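Local coordinates for protein (R)-S-adenosyl-L-methionine hydrolase (Thermus thermophilus, PDB 2CW5) that hydrolyses S-adenosyl-L-methionine to adenosine and L-methionine, forms a homotrimer, and has no chlorinase or fluorinase activity, at residues F109-P114 with D136-A141. Numbering follows the deposited sequence.
Sequences FLLEPP and DVFAPA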
ATOM      1  N   PHE C 109     -24.519  -5.442  17.746  1.00 29.10           N
ATOM      2  CA  PHE C 109     -23.924  -5.947  18.980  1.00 30.99           C
ATOM      3  C   PHE C 109     -22.703  -5.144  19.415  1.00 32.32           C
ATOM      4  O   PHE C 109     -21.939  -4.658  18.582  1.00 31.67           O
ATOM      5  CB  PHE C 109     -23.493  -7.403  18.786  1.00 31.75           C
ATOM      6  CG  PHE C 109     -24.622  -8.341  18.473  1.00 32.74           C
ATOM      7  CD1 PHE C 109     -25.266  -9.039  19.487  1.00 34.67           C
ATOM      8  CD2 PHE C 109     -25.045  -8.524  17.161  1.00 32.88           C
ATOM      9  CE1 PHE C 109     -26.316  -9.907  19.200  1.00 33.51           C
ATOM     10  CE2 PHE C 109     -26.092  -9.385  16.864  1.00 32.46           C
ATOM     11  CZ  PHE C 109     -26.729 -10.079  17.885  1.00 33.00           C
ATOM     12  N   LEU C 110     -22.526  -5.010  20.728  1.00 32.94           N
ATOM     13  CA  LEU C 110     -21.369  -4.309  21.275  1.00 32.84           C
ATOM     14  C   LEU C 110     -20.218  -5.304  21.195  1.00 31.59           C
ATOM     15  O   LEU C 110     -20.404  -6.483  21.487  1.00 31.23           O
ATOM     16  CB  LEU C 110     -21.614  -3.923  22.738  1.00 34.68           C
ATOM     17  CG  LEU C 110     -21.791  -2.438  23.050  1.00 38.26           C
ATOM     18  CD1 LEU C 110     -20.496  -1.690  22.752  1.00 36.84           C
ATOM     19  CD2 LEU C 110     -22.942  -1.878  22.229  1.00 37.81           C
ATOM     20  N   LEU C 111     -19.036  -4.844  20.799  1.00 30.55           N
ATOM     21  CA  LEU C 111     -17.899  -5.751  20.688  1.00 31.81           C
ATOM     22  C   LEU C 111     -17.060  -5.823  21.959  1.00 33.97           C
ATOM     23  O   LEU C 111     -16.476  -4.829  22.387  1.00 34.19           O
ATOM     24  CB  LEU C 111     -17.007  -5.350  19.508  1.00 28.63           C
ATOM     25  CG  LEU C 111     -17.655  -5.323  18.119  1.00 27.08           C
ATOM     26  CD1 LEU C 111     -16.581  -5.079  17.069  1.00 22.19           C
ATOM     27  CD2 LEU C 111     -18.365  -6.637  17.849  1.00 28.11           C
ATOM     28  N   GLU C 112     -17.015  -7.012  22.560  1.00 37.38           N
ATOM     29  CA  GLU C 112     -16.234  -7.242  23.772  1.00 39.48           C
ATOM     30  C   GLU C 112     -15.523  -8.598  23.672  1.00 40.71           C
ATOM     31  O   GLU C 112     -15.517  -9.378  24.622  1.00 40.22           O
ATOM     32  CB  GLU C 112     -17.144  -7.222  25.005  1.00 41.21           C
ATOM     33  CG  GLU C 112     -18.096  -6.036  25.049  1.00 44.45           C
ATOM     34  CD  GLU C 112     -18.786  -5.874  26.393  1.00 45.57           C
ATOM     35  OE1 GLU C 112     -19.355  -6.863  26.903  1.00 46.77           O
ATOM     36  OE2 GLU C 112     -18.763  -4.749  26.934  1.00 46.86           O
ATOM     37  N   PRO C 113     -14.904  -8.887  22.515  1.00 40.90           N
ATOM     38  CA  PRO C 113     -14.205 -10.161  22.330  1.00 41.70           C
ATOM     39  C   PRO C 113     -12.910 -10.240  23.135  1.00 42.50           C
ATOM     40  O   PRO C 113     -12.405  -9.225  23.620  1.00 41.41           O
ATOM     41  CB  PRO C 113     -13.941 -10.182  20.830  1.00 41.32           C
ATOM     42  CG  PRO C 113     -13.621  -8.741  20.561  1.00 39.25           C
ATOM     43  CD  PRO C 113     -14.708  -8.013  21.342  1.00 40.17           C
ATOM     44  N   PRO C 114     -12.364 -11.453  23.299  1.00 44.02           N
ATOM     45  CA  PRO C 114     -11.117 -11.586  24.055  1.00 45.63           C
ATOM     46  C   PRO C 114      -9.973 -10.981  23.244  1.00 47.45           C
ATOM     47  O   PRO C 114      -9.863 -11.221  22.037  1.00 46.97           O
ATOM     48  CB  PRO C 114     -10.986 -13.095  24.234  1.00 45.64           C
ATOM     49  CG  PRO C 114     -11.632 -13.637  22.998  1.00 45.62           C
ATOM     50  CD  PRO C 114     -12.860 -12.770  22.859  1.00 44.57           C
ATOM     51  N   ASP C 136      -6.962  -5.221  18.658  1.00 21.69           N
ATOM     52  CA  ASP C 136      -7.501  -5.840  19.860  1.00 23.20           C
ATOM     53  C   ASP C 136      -9.009  -6.032  19.995  1.00 23.86           C
ATOM     54  O   ASP C 136      -9.439  -6.840  20.812  1.00 24.54           O
ATOM     55  CB  ASP C 136      -6.963  -5.098  21.088  1.00 24.65           C
ATOM     56  CG  ASP C 136      -5.445  -5.030  21.101  1.00 25.85           C
ATOM     57  OD1 ASP C 136      -4.801  -6.053  20.792  1.00 28.57           O
ATOM     58  OD2 ASP C 136      -4.892  -3.960  21.424  1.00 28.46           O
ATOM     59  N   VAL C 137      -9.803  -5.313  19.203  1.00 23.35           N
ATOM     60  CA  VAL C 137     -11.258  -5.436  19.273  1.00 23.36           C
ATOM     61  C   VAL C 137     -11.930  -5.840  17.956  1.00 23.69           C
ATOM     62  O   VAL C 137     -12.639  -6.848  17.892  1.00 25.13           O
ATOM     63  CB  VAL C 137     -11.904  -4.104  19.763  1.00 25.23           C
ATOM     64  CG1 VAL C 137     -13.435  -4.228  19.767  1.00 25.38           C
ATOM     65  CG2 VAL C 137     -11.407  -3.769  21.168  1.00 25.32           C
ATOM     66  N   PHE C 138     -11.707  -5.064  16.900  1.00 22.65           N
ATOM     67  CA  PHE C 138     -12.342  -5.358  15.616  1.00 23.11           C
ATOM     68  C   PHE C 138     -11.873  -6.638  14.913  1.00 22.64           C
ATOM     69  O   PHE C 138     -12.700  -7.411  14.423  1.00 23.15           O
ATOM     70  CB  PHE C 138     -12.198  -4.152  14.683  1.00 22.38           C
ATOM     71  CG  PHE C 138     -12.880  -2.912  15.198  1.00 21.52           C
ATOM     72  CD1 PHE C 138     -14.253  -2.909  15.446  1.00 22.75           C
ATOM     73  CD2 PHE C 138     -12.152  -1.754  15.453  1.00 21.65           C
ATOM     74  CE1 PHE C 138     -14.890  -1.765  15.945  1.00 22.65           C
ATOM     75  CE2 PHE C 138     -12.778  -0.605  15.948  1.00 23.83           C
ATOM     76  CZ  PHE C 138     -14.153  -0.613  16.195  1.00 22.06           C
ATOM     77  N   ALA C 139     -10.563  -6.874  14.871  1.00 22.94           N
ATOM     78  CA  ALA C 139     -10.038  -8.070  14.211  1.00 20.43           C
ATOM     79  C   ALA C 139     -10.580  -9.366  14.812  1.00 21.72           C
ATOM     80  O   ALA C 139     -11.029 -10.256  14.082  1.00 20.91           O
ATOM     81  CB  ALA C 139      -8.505  -8.075  14.247  1.00 21.12           C
ATOM     82  N   PRO C 140     -10.535  -9.503  16.149  1.00 20.95           N
ATOM     83  CA  PRO C 140     -11.054 -10.739  16.742  1.00 22.05           C
ATOM     84  C   PRO C 140     -12.551 -10.918  16.484  1.00 22.61           C
ATOM     85  O   PRO C 140     -13.036 -12.041  16.344  1.00 21.75           O
ATOM     86  CB  PRO C 140     -10.715 -10.583  18.228  1.00 22.74           C
ATOM     87  CG  PRO C 140     -10.669  -9.091  18.427  1.00 25.51           C
ATOM     88  CD  PRO C 140      -9.964  -8.618  17.181  1.00 22.74           C
ATOM     89  N   ALA C 141     -13.267  -9.804  16.403  1.00 20.69           N
ATOM     90  CA  ALA C 141     -14.703  -9.830  16.151  1.00 21.63           C
ATOM     91  C   ALA C 141     -14.963 -10.314  14.726  1.00 21.84           C
ATOM     92  O   ALA C 141     -15.828 -11.164  14.483  1.00 20.58           O
ATOM     93  CB  ALA C 141     -15.284  -8.434  16.348  1.00 20.06           C
TER
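Leu111 and Pro113 pack on Val137, Phe138, Pro140 and Ala141 in an apolar contact between the loop leaving strand 107-110 and helix 133-147, in the N-terminal domain. Leu111 is the residue most covered by the other segment. With CG anti to the carbonyl carbon (chi1 -59°), Leu111 turns both methyls to the helix. Leu111 CD1 comes obliquely to the Phe138 ring, 3.6 Å from CD1 of Phe138. The same Leu111 methyl lies 3.7 Å from CB of Ala141, and Leu111 CD2 touches this CB too. Nearer the backbone, Leu111 CB meets Val137 CG1 at 3.8 Å. Pro113 covers the more exposed side. Pro113 CG sits 3.4 Å from Val137 O. Pro113 CG also meets Pro140 CG at 3.7 Å. Val137 O accepts a weak hydrogen bond from Ala141 N, at 3.4 Å. A pi-type turn spans 136-138, and the helix kinks at Pro140, whose N has no hydrogen to give to the preceding turn. Phe138 also lies near His133 and Asp70, which are probably important for activity. Beneath the contact, Leu111, Phe138 and Ala141 all rest on Val89 of strand 87-89. Val137 and Phe138 touch Ala79, and Leu111 touches Ala81, both on strand 79-83.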